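Local atomic coordinates of iron-containing alcohol dehydrogenase (Ralstonia eutropha, PDB entry 3JZD), a protein that probably reduces maleylacetate to 3-oxoadipate with NADH or NADPH, working as a homodimer of the iron-containing alcohol dehydrogenase family. Residues A310-L321 / R345-G354; L269-P277 / N335-I344. All coordinates share one frame; numbering follows the deposited sequence. Where two conformers were deposited one is given.

Overall arrangement
Both contacts lie in the helical C-terminal half of the chain, and both use helix 341-353, one at each end. Contact 1 (310-321 with 345-354) fixes the last turns of that helix to the loop leading into helix 321-328; contact 2 (269-277 with 335-344) fixes its first turn and the preceding loop to the C-terminal end of helix 257-272. Each is partly buried and centred on a tyrosine, but the chemistry differs. In contact 1 aliphatic carbons sandwich the Y352 ring beside a watery polar edge, whereas in contact 2 the R337 guanidinium stacks on the Y271 ring and the tyrosine hydroxyl bonds to the backbone. Their centres are about 18 Å apart, and L347 CD1 of the first packs against Y271 CD2 of the second.

Contact 1: residues A310-L321 / R345-G354; sequences ALRDIGMREEDL and RALLQAAYEG
Y352 is clasped by the loop 310-321, its ring held between R312 and E318. R312 CB lies over one face, 3.9 Å from the centroid of the Y352 ring, and E318 CB lies over the opposite face; both are CH-pi contacts. With CG anti to the backbone N (chi1 176°), the tyrosine leaves the helix in the direction of the loop, and its edge meets M316 O in the ring plane. Next to it L321 forms a knob in a hole made by R345, L348, Q349 and Y352. L321 CD1 comes within 3.7 Å of Y352 CB, while L321 CB rests over the centre of one face of the R345 guanidinium, which also makes a salt bridge with D322. The helix ends here in a Schellman motif with G354 as its C-prime residue, and its last carbonyls hold the loop: L311 N bonds to A351 O at 2.8 Å and R312 N to Y352 O at 3.1 Å. Beside these bonds L311 CD1 packs on A351 CB, and L311 also touches L249 of helix 241-253 and I263 of helix 257-272. The looser flank, by contrast, is polar and watered. There the Q349 amide is pinned at both ends, Q349 OE1 accepting from R345 NH1 at 2.8 Å and Q349 NE2 giving one hydrogen to E318 OE2 at 3.2 Å and the other to E353 OE2 at 2.8 Å. Both carboxylates are met from above their planes. A water donates to E318 OE2 and E353 OE2; this water and Q349 NE2 bridge the two carboxylates and may ease any repulsion between them. A second water joins E318 OE2 to Q349 OE1, weakly at the amide, and a third links Y352 OH to E318 N. A calcium ion sits about 4 Å from the E318 side chain.

Contact 2: residues L269-P277 / N335-I344; sequences LAYNAAAVP and NPRPIEREPI
Y271 and R337 lie flat against each other, the guanidinium and the ring at only 16° between planes and 4.0 Å between centres. The stack is a cation-pi pair: R337 CZ stands almost straight over the Y271 ring, with NH1 above its middle. Although the planes are nearly parallel, the two side chains cross at about a right angle; the R337 chain, extended from CG to NE, brings CD over the CE1 side of the ring. The rotation of the guanidinium is set by a second tie to the same residue: R337 NH1 donates to Y271 O at 3.0 Å, in the carbonyl plane and on a lone pair. A chi1 of -174° turns the Y271 ring opposite its own backbone N and takes the hydroxyl across to the loop. There Y271 OH donates to P338 O at 2.7 Å and weakly accepts from E340 N, the N-cap residue of helix 341-353. P343 CB and I344 CD1, from the first turn of that helix, pack on CE2 of Y271.

A second polar pair lies beside the stack. N272 and N335 approach from opposite directions and exchange two hydrogen bonds, N335 ND2 to N272 OD1 at 2.7 Å and N272 ND2 to N335 OD1 at 3.1 Å, their amides turned 37° against each other. N335 ND2 also donates to R337 O, a bond within the loop that ties N335 to the backbone two residues on. Farther along, V276 CG1 and A275 CB close on P336 CB. N272 ND2 is also hydrogen-bonded to Y184 OH, L241 N at the start of helix 241-253 donates to N335 OD1, and the L241 side chain touches Y271, N272, I339 and I344, so that helix 241-253 abuts both segments near the C-terminal end of helix 257-272 and the start of helix 341-353.

Contact 1: residues A310-L321 / R345-G354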
loop_
_atom_site.group_PDB
_atom_site.type_symbol
_atom_site.label_atom_id
_atom_site.label_comp_id
_atom_site.label_asym_id
_atom_site.label_seq_id
_atom_site.Cartn_x
_atom_site.Cartn_y
_atom_site.Cartn_z
ATOM N N ALA A 310 -30.354 -14.643 7.590
ATOM C CA ALA A 310 -30.721 -16.042 7.426
ATOM C C ALA A 310 -30.819 -16.320 5.954
ATOM O O ALA A 310 -31.505 -15.579 5.235
ATOM C CB ALA A 310 -32.067 -16.320 8.126
ATOM N N LEU A 311 -30.152 -17.381 5.475
ATOM C CA LEU A 311 -30.242 -17.751 4.070
ATOM C C LEU A 311 -31.688 -18.024 3.683
ATOM O O LEU A 311 -32.079 -17.883 2.510
ATOM C CB LEU A 311 -29.379 -19.001 3.735
ATOM C CG LEU A 311 -27.873 -18.912 3.929
ATOM C CD1 LEU A 311 -27.247 -20.277 3.724
ATOM C CD2 LEU A 311 -27.262 -17.808 2.948
ATOM N N ARG A 312 -32.495 -18.396 4.664
ATOM C CA ARG A 312 -33.899 -18.676 4.441
ATOM C C ARG A 312 -34.577 -17.463 3.779
ATOM O O ARG A 312 -35.455 -17.599 2.949
ATOM C CB ARG A 312 -34.614 -18.962 5.781
ATOM C CG ARG A 312 -36.119 -19.319 5.626
ATOM C CD ARG A 312 -36.967 -19.275 6.922
ATOM N NE ARG A 312 -36.146 -19.357 8.130
ATOM C CZ ARG A 312 -35.616 -18.300 8.779
ATOM N NH1 ARG A 312 -35.816 -17.045 8.358
ATOM N NH2 ARG A 312 -34.878 -18.496 9.865
ATOM N N ASP A 313 -34.173 -16.271 4.199
ATOM C CA ASP A 313 -34.766 -15.037 3.713
ATOM C C ASP A 313 -34.298 -14.527 2.376
ATOM O O ASP A 313 -34.902 -13.629 1.869
ATOM C CB ASP A 313 -34.603 -13.977 4.761
ATOM C CG ASP A 313 -35.308 -14.363 6.024
ATOM O OD1 ASP A 313 -36.329 -15.075 5.921
ATOM O OD2 ASP A 313 -34.851 -13.989 7.116
ATOM N N ILE A 314 -33.265 -15.119 1.798
ATOM C CA ILE A 314 -32.772 -14.695 0.495
ATOM C C ILE A 314 -32.873 -15.818 -0.538
ATOM O O ILE A 314 -32.103 -15.877 -1.505
ATOM C CB ILE A 314 -31.352 -14.061 0.539
ATOM C CG1 ILE A 314 -30.318 -15.068 1.061
ATOM C CG2 ILE A 314 -31.339 -12.822 1.447
ATOM C CD1 ILE A 314 -28.895 -14.869 0.461
ATOM N N GLY A 315 -33.798 -16.745 -0.335
ATOM C CA GLY A 315 -34.073 -17.724 -1.395
ATOM C C GLY A 315 -33.321 -19.035 -1.392
ATOM O O GLY A 315 -33.221 -19.673 -2.442
HETATM N N MSE A 316 -32.763 -19.429 -0.256
HETATM C CA MSE A 316 -32.089 -20.713 -0.174
HETATM C C MSE A 316 -33.163 -21.686 0.282
HETATM O O MSE A 316 -33.858 -21.399 1.247
HETATM C CB MSE A 316 -30.988 -20.682 0.870
HETATM C CG MSE A 316 -30.207 -21.985 1.058
HETATM SE SE MSE A 316 -29.229 -22.440 -0.588
HETATM C CE MSE A 316 -28.585 -24.249 -0.063
ATOM N N ARG A 317 -33.335 -22.813 -0.413
ATOM C CA ARG A 317 -34.257 -23.842 0.078
ATOM C C ARG A 317 -33.554 -24.663 1.181
ATOM O O ARG A 317 -32.395 -25.108 1.011
ATOM C CB ARG A 317 -34.676 -24.781 -1.050
ATOM C CG ARG A 317 -35.372 -24.081 -2.214
ATOM C CD ARG A 317 -36.020 -25.087 -3.152
ATOM N NE ARG A 317 -35.058 -26.037 -3.688
ATOM C CZ ARG A 317 -35.383 -27.248 -4.151
ATOM N NH1 ARG A 317 -36.645 -27.655 -4.116
ATOM N NH2 ARG A 317 -34.452 -28.081 -4.626
ATOM N N GLU A 318 -34.239 -24.883 2.299
ATOM C CA GLU A 318 -33.670 -25.706 3.348
ATOM C C GLU A 318 -33.315 -27.108 2.796
ATOM O O GLU A 318 -32.343 -27.725 3.186
ATOM C CB GLU A 318 -34.647 -25.909 4.492
ATOM C CG GLU A 318 -33.988 -26.657 5.660
ATOM C CD GLU A 318 -34.804 -26.685 6.946
ATOM O OE1 GLU A 318 -36.009 -26.313 6.941
ATOM O OE2 GLU A 318 -34.218 -27.072 7.998
ATOM N N GLU A 319 -34.111 -27.552 1.851
ATOM C CA GLU A 319 -33.969 -28.857 1.236
ATOM C C GLU A 319 -32.724 -28.996 0.355
ATOM O O GLU A 319 -32.472 -30.063 -0.116
ATOM C CB GLU A 319 -35.219 -29.151 0.377
ATOM C CG GLU A 319 -36.557 -29.140 1.183
ATOM C CD GLU A 319 -37.228 -27.772 1.370
ATOM O OE1 GLU A 319 -36.660 -26.729 0.968
ATOM O OE2 GLU A 319 -38.351 -27.759 1.938
ATOM N N ASP A 320 -32.004 -27.912 0.106
ATOM C CA ASP A 320 -30.784 -27.913 -0.696
ATOM C C ASP A 320 -29.496 -27.843 0.137
ATOM O O ASP A 320 -28.403 -27.839 -0.417
ATOM C CB ASP A 320 -30.781 -26.688 -1.613
ATOM C CG ASP A 320 -31.653 -26.846 -2.818
ATOM O OD1 ASP A 320 -31.889 -28.001 -3.199
ATOM O OD2 ASP A 320 -32.059 -25.811 -3.413
ATOM N N LEU A 321 -29.627 -27.771 1.457
ATOM C CA LEU A 321 -28.482 -27.635 2.322
ATOM C C LEU A 321 -27.618 -28.875 2.276
ATOM O O LEU A 321 -26.395 -28.753 2.233
ATOM C CB LEU A 321 -28.914 -27.285 3.757
ATOM C CG LEU A 321 -29.627 -25.918 3.970
ATOM C CD1 LEU A 321 -30.182 -25.839 5.434
ATOM C CD2 LEU A 321 -28.743 -24.689 3.643
ATOM N N ARG A 345 -21.913 -28.836 7.246
ATOM C CA ARG A 345 -23.358 -28.960 7.192
ATOM C C ARG A 345 -24.021 -28.186 8.351
ATOM O O ARG A 345 -25.087 -27.614 8.177
ATOM C CB ARG A 345 -23.783 -30.427 7.226
ATOM C CG ARG A 345 -25.306 -30.568 7.199
ATOM C CD ARG A 345 -25.851 -30.057 5.879
ATOM N NE ARG A 345 -27.282 -30.254 5.780
ATOM C CZ ARG A 345 -28.181 -29.456 6.348
ATOM N NH1 ARG A 345 -27.795 -28.420 7.106
ATOM N NH2 ARG A 345 -29.470 -29.704 6.192
ATOM N N ALA A 346 -23.393 -28.176 9.524
ATOM C CA ALA A 346 -23.907 -27.431 10.693
ATOM C C ALA A 346 -23.739 -25.896 10.486
ATOM O O ALA A 346 -24.587 -25.107 10.922
ATOM C CB ALA A 346 -23.167 -27.888 12.001
ATOM N N LEU A 347 -22.647 -25.495 9.815
ATOM C CA LEU A 347 -22.424 -24.084 9.483
ATOM C C LEU A 347 -23.580 -23.656 8.614
ATOM O O LEU A 347 -24.205 -22.652 8.864
ATOM C CB LEU A 347 -21.113 -23.894 8.698
ATOM C CG LEU A 347 -20.699 -22.510 8.149
ATOM C CD1 LEU A 347 -19.218 -22.523 7.696
ATOM C CD2 LEU A 347 -21.669 -22.011 6.977
ATOM N N LEU A 348 -23.862 -24.444 7.594
ATOM C CA LEU A 348 -24.938 -24.140 6.654
ATOM C C LEU A 348 -26.323 -24.063 7.298
ATOM O O LEU A 348 -27.150 -23.232 6.903
ATOM C CB LEU A 348 -24.932 -25.193 5.547
ATOM C CG LEU A 348 -23.830 -25.044 4.505
ATOM C CD1 LEU A 348 -23.721 -26.272 3.649
ATOM C CD2 LEU A 348 -24.116 -23.825 3.659
ATOM N N GLN A 349 -26.585 -24.926 8.284
ATOM C CA GLN A 349 -27.880 -24.950 8.937
ATOM C C GLN A 349 -28.047 -23.644 9.747
ATOM O O GLN A 349 -29.114 -23.022 9.737
ATOM C CB GLN A 349 -27.996 -26.140 9.880
ATOM C CG GLN A 349 -29.384 -26.307 10.482
ATOM C CD GLN A 349 -30.401 -26.687 9.423
ATOM O OE1 GLN A 349 -30.075 -27.406 8.476
ATOM N NE2 GLN A 349 -31.618 -26.222 9.572
ATOM N N ALA A 350 -26.996 -23.270 10.476
ATOM C CA ALA A 350 -26.993 -22.040 11.282
ATOM C C ALA A 350 -27.148 -20.777 10.412
ATOM O O ALA A 350 -27.846 -19.845 10.780
ATOM C CB ALA A 350 -25.696 -21.955 12.155
ATOM N N ALA A 351 -26.487 -20.765 9.276
ATOM C CA ALA A 351 -26.596 -19.671 8.300
ATOM C C ALA A 351 -28.030 -19.621 7.734
ATOM O O ALA A 351 -28.614 -18.521 7.586
ATOM C CB ALA A 351 -25.581 -19.863 7.141
ATOM N N TYR A 352 -28.597 -20.804 7.463
ATOM C CA TYR A 352 -29.978 -20.929 6.939
ATOM C C TYR A 352 -30.972 -20.293 7.899
ATOM O O TYR A 352 -31.832 -19.506 7.509
ATOM C CB TYR A 352 -30.387 -22.395 6.683
ATOM C CG TYR A 352 -31.822 -22.509 6.232
ATOM C CD1 TYR A 352 -32.178 -22.208 4.938
ATOM C CD2 TYR A 352 -32.830 -22.809 7.127
ATOM C CE1 TYR A 352 -33.483 -22.242 4.531
ATOM C CE2 TYR A 352 -34.150 -22.853 6.717
ATOM C CZ TYR A 352 -34.461 -22.569 5.428
ATOM O OH TYR A 352 -35.757 -22.618 5.007
ATOM N N GLU A 353 -30.801 -20.623 9.159
ATOM C CA GLU A 353 -31.701 -20.208 10.205
ATOM C C GLU A 353 -31.412 -18.831 10.750
ATOM O O GLU A 353 -32.265 -18.252 11.343
ATOM C CB GLU A 353 -31.680 -21.235 11.340
ATOM C CG GLU A 353 -32.380 -22.566 10.958
ATOM C CD GLU A 353 -32.163 -23.674 11.971
ATOM O OE1 GLU A 353 -31.477 -23.433 12.983
ATOM O OE2 GLU A 353 -32.643 -24.813 11.751
ATOM N N GLY A 354 -30.235 -18.290 10.552
ATOM C CA GLY A 354 -29.953 -16.957 11.056
ATOM C C GLY A 354 -29.734 -16.937 12.559
ATOM O O GLY A 354 -30.139 -16.001 13.240
HETATM O O HOH W 1 -36.777 -23.572 2.630
HETATM O O HOH W 2 -32.801 -29.194 7.350
HETATM O O HOH W 3 -35.069 -25.044 9.885
#

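Contact 2: residues L269-P277 / N335-I344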
loop_
_atom_site.group_PDB
_atom_site.type_symbol
_atom_site.label_atom_id
_atom_site.label_comp_id
_atom_site.label_asym_id
_atom_site.label_seq_id
_atom_site.Cartn_x
_atom_site.Cartn_y
_atom_site.Cartn_z
ATOM N N LEU A 269 -16.674 -17.300 9.969
ATOM C CA LEU A 269 -15.708 -16.885 10.996
ATOM C C LEU A 269 -15.834 -17.807 12.217
ATOM O O LEU A 269 -14.824 -18.267 12.750
ATOM C CB LEU A 269 -15.823 -15.399 11.366
ATOM C CG LEU A 269 -15.492 -14.396 10.235
ATOM C CD1 LEU A 269 -15.747 -13.009 10.651
ATOM C CD2 LEU A 269 -14.043 -14.524 9.716
ATOM N N ALA A 270 -17.052 -18.118 12.656
ATOM C CA ALA A 270 -17.189 -19.024 13.804
ATOM C C ALA A 270 -16.483 -20.385 13.541
ATOM O O ALA A 270 -15.848 -20.965 14.449
ATOM C CB ALA A 270 -18.668 -19.250 14.180
ATOM N N TYR A 271 -16.566 -20.867 12.299
ATOM C CA TYR A 271 -15.975 -22.147 11.915
ATOM C C TYR A 271 -14.442 -22.090 12.043
ATOM O O TYR A 271 -13.810 -23.015 12.528
ATOM C CB TYR A 271 -16.352 -22.456 10.469
ATOM C CG TYR A 271 -15.934 -23.804 9.989
ATOM C CD1 TYR A 271 -14.634 -24.041 9.556
ATOM C CD2 TYR A 271 -16.857 -24.856 9.907
ATOM C CE1 TYR A 271 -14.238 -25.291 9.082
ATOM C CE2 TYR A 271 -16.460 -26.124 9.439
ATOM C CZ TYR A 271 -15.163 -26.324 9.021
ATOM O OH TYR A 271 -14.777 -27.564 8.593
ATOM N N ASN A 272 -13.847 -21.007 11.552
ATOM C CA ASN A 272 -12.403 -20.850 11.590
ATOM C C ASN A 272 -11.786 -20.243 12.857
ATOM O O ASN A 272 -10.554 -20.333 13.034
ATOM C CB ASN A 272 -11.971 -20.012 10.379
ATOM C CG ASN A 272 -11.952 -20.816 9.086
ATOM O OD1 ASN A 272 -11.903 -22.073 9.089
ATOM N ND2 ASN A 272 -11.986 -20.105 7.966
ATOM N N ALA A 273 -12.622 -19.711 13.754
ATOM C CA ALA A 273 -12.141 -18.905 14.891
ATOM C C ALA A 273 -11.085 -19.580 15.789
ATOM O O ALA A 273 -10.082 -18.944 16.131
ATOM C CB ALA A 273 -13.338 -18.374 15.747
ATOM N N ALA A 274 -11.307 -20.830 16.159
ATOM C CA ALA A 274 -10.389 -21.547 17.037
ATOM C C ALA A 274 -9.002 -21.686 16.439
ATOM O O ALA A 274 -8.007 -21.733 17.166
ATOM C CB ALA A 274 -10.931 -22.964 17.396
ATOM N N ALA A 275 -8.938 -21.721 15.123
ATOM C CA ALA A 275 -7.693 -21.916 14.404
ATOM C C ALA A 275 -6.834 -20.662 14.243
ATOM O O ALA A 275 -5.605 -20.782 14.158
ATOM C CB ALA A 275 -7.998 -22.517 13.017
ATOM N N VAL A 276 -7.469 -19.489 14.265
ATOM C CA VAL A 276 -6.827 -18.184 13.990
ATOM C C VAL A 276 -7.230 -17.081 14.960
ATOM O O VAL A 276 -7.783 -16.067 14.565
ATOM C CB VAL A 276 -7.120 -17.754 12.488
ATOM C CG1 VAL A 276 -6.437 -18.722 11.596
ATOM C CG2 VAL A 276 -8.640 -17.757 12.145
ATOM N N PRO A 277 -6.912 -17.256 16.261
ATOM C CA PRO A 277 -7.312 -16.309 17.300
ATOM C C PRO A 277 -6.667 -14.943 17.139
ATOM O O PRO A 277 -7.283 -13.908 17.454
ATOM C CB PRO A 277 -6.874 -16.997 18.592
ATOM C CG PRO A 277 -5.806 -17.979 18.167
ATOM C CD PRO A 277 -6.161 -18.405 16.799
ATOM N N ASN A 335 -7.433 -23.989 4.005
ATOM C CA ASN A 335 -8.216 -23.257 4.997
ATOM C C ASN A 335 -7.539 -23.496 6.372
ATOM O O ASN A 335 -6.923 -24.517 6.551
ATOM C CB ASN A 335 -9.682 -23.730 4.984
ATOM C CG ASN A 335 -10.574 -22.876 5.857
ATOM O OD1 ASN A 335 -10.832 -21.706 5.557
ATOM N ND2 ASN A 335 -11.080 -23.466 6.915
ATOM N N PRO A 336 -7.627 -22.553 7.322
ATOM C CA PRO A 336 -6.914 -22.735 8.623
ATOM C C PRO A 336 -7.357 -23.956 9.428
ATOM O O PRO A 336 -6.556 -24.512 10.184
ATOM C CB PRO A 336 -7.240 -21.457 9.390
ATOM C CG PRO A 336 -7.496 -20.452 8.290
ATOM C CD PRO A 336 -8.201 -21.206 7.203
ATOM N N ARG A 337 -8.637 -24.314 9.289
ATOM C CA ARG A 337 -9.237 -25.536 9.894
ATOM C C ARG A 337 -9.716 -26.483 8.733
ATOM O O ARG A 337 -10.265 -26.014 7.720
ATOM C CB ARG A 337 -10.406 -25.105 10.790
ATOM C CG ARG A 337 -11.186 -26.278 11.390
ATOM C CD ARG A 337 -12.442 -25.819 12.060
ATOM N NE ARG A 337 -13.308 -26.957 12.367
ATOM C CZ ARG A 337 -14.516 -26.841 12.911
ATOM N NH1 ARG A 337 -14.988 -25.658 13.205
ATOM N NH2 ARG A 337 -15.244 -27.903 13.191
ATOM N N PRO A 338 -9.495 -27.802 8.854
ATOM C CA PRO A 338 -9.945 -28.706 7.761
ATOM C C PRO A 338 -11.427 -28.570 7.426
ATOM O O PRO A 338 -12.222 -28.295 8.309
ATOM C CB PRO A 338 -9.610 -30.119 8.291
ATOM C CG PRO A 338 -8.544 -29.910 9.301
ATOM C CD PRO A 338 -8.749 -28.537 9.896
ATOM N N ILE A 339 -11.760 -28.659 6.136
ATOM C CA ILE A 339 -13.128 -28.572 5.669
ATOM C C ILE A 339 -13.637 -30.016 5.789
ATOM O O ILE A 339 -13.090 -30.910 5.163
ATOM C CB ILE A 339 -13.197 -28.041 4.219
ATOM C CG1 ILE A 339 -12.483 -26.675 4.076
ATOM C CG2 ILE A 339 -14.614 -27.898 3.744
ATOM C CD1 ILE A 339 -13.006 -25.535 4.958
ATOM N N GLU A 340 -14.631 -30.245 6.645
ATOM C CA GLU A 340 -15.224 -31.586 6.890
ATOM C C GLU A 340 -16.746 -31.469 6.789
ATOM O O GLU A 340 -17.327 -30.467 7.218
ATOM C CB GLU A 340 -14.795 -32.121 8.273
ATOM C CG GLU A 340 -13.268 -32.232 8.529
ATOM C CD GLU A 340 -12.548 -33.351 7.715
ATOM O OE1 GLU A 340 -13.209 -34.121 6.969
ATOM O OE2 GLU A 340 -11.304 -33.466 7.841
ATOM N N ARG A 341 -17.399 -32.523 6.296
ATOM C CA ARG A 341 -18.861 -32.534 6.046
ATOM C C ARG A 341 -19.750 -32.095 7.199
ATOM O O ARG A 341 -20.525 -31.172 7.092
ATOM C CB ARG A 341 -19.371 -33.935 5.641
ATOM C CG ARG A 341 -20.838 -33.887 5.120
ATOM C CD ARG A 341 -21.570 -35.233 5.099
ATOM N NE ARG A 341 -21.756 -35.792 6.442
ATOM C CZ ARG A 341 -22.642 -35.353 7.334
ATOM N NH1 ARG A 341 -23.437 -34.321 7.066
ATOM N NH2 ARG A 341 -22.709 -35.938 8.526
ATOM N N GLU A 342 -19.649 -32.777 8.321
ATOM C CA GLU A 342 -20.540 -32.478 9.418
ATOM C C GLU A 342 -20.474 -31.037 9.906
ATOM O O GLU A 342 -21.485 -30.382 9.970
ATOM C CB GLU A 342 -20.373 -33.480 10.574
ATOM C CG GLU A 342 -21.421 -33.269 11.693
ATOM C CD GLU A 342 -21.174 -34.085 12.980
ATOM O OE1 GLU A 342 -21.176 -35.344 12.914
ATOM O OE2 GLU A 342 -21.037 -33.448 14.063
ATOM N N PRO A 343 -19.295 -30.551 10.291
ATOM C CA PRO A 343 -19.270 -29.164 10.712
ATOM C C PRO A 343 -19.630 -28.177 9.569
ATOM O O PRO A 343 -20.160 -27.134 9.844
ATOM C CB PRO A 343 -17.845 -28.968 11.225
ATOM C CG PRO A 343 -17.010 -30.031 10.501
ATOM C CD PRO A 343 -17.975 -31.198 10.395
ATOM N N ILE A 344 -19.364 -28.509 8.312
ATOM C CA ILE A 344 -19.809 -27.631 7.199
ATOM C C ILE A 344 -21.329 -27.651 7.087
ATOM O O ILE A 344 -21.958 -26.600 6.896
ATOM C CB ILE A 344 -19.175 -27.984 5.825
ATOM C CG1 ILE A 344 -17.731 -27.475 5.785
ATOM C CG2 ILE A 344 -20.003 -27.383 4.639
ATOM C CD1 ILE A 344 -17.562 -25.961 5.796
#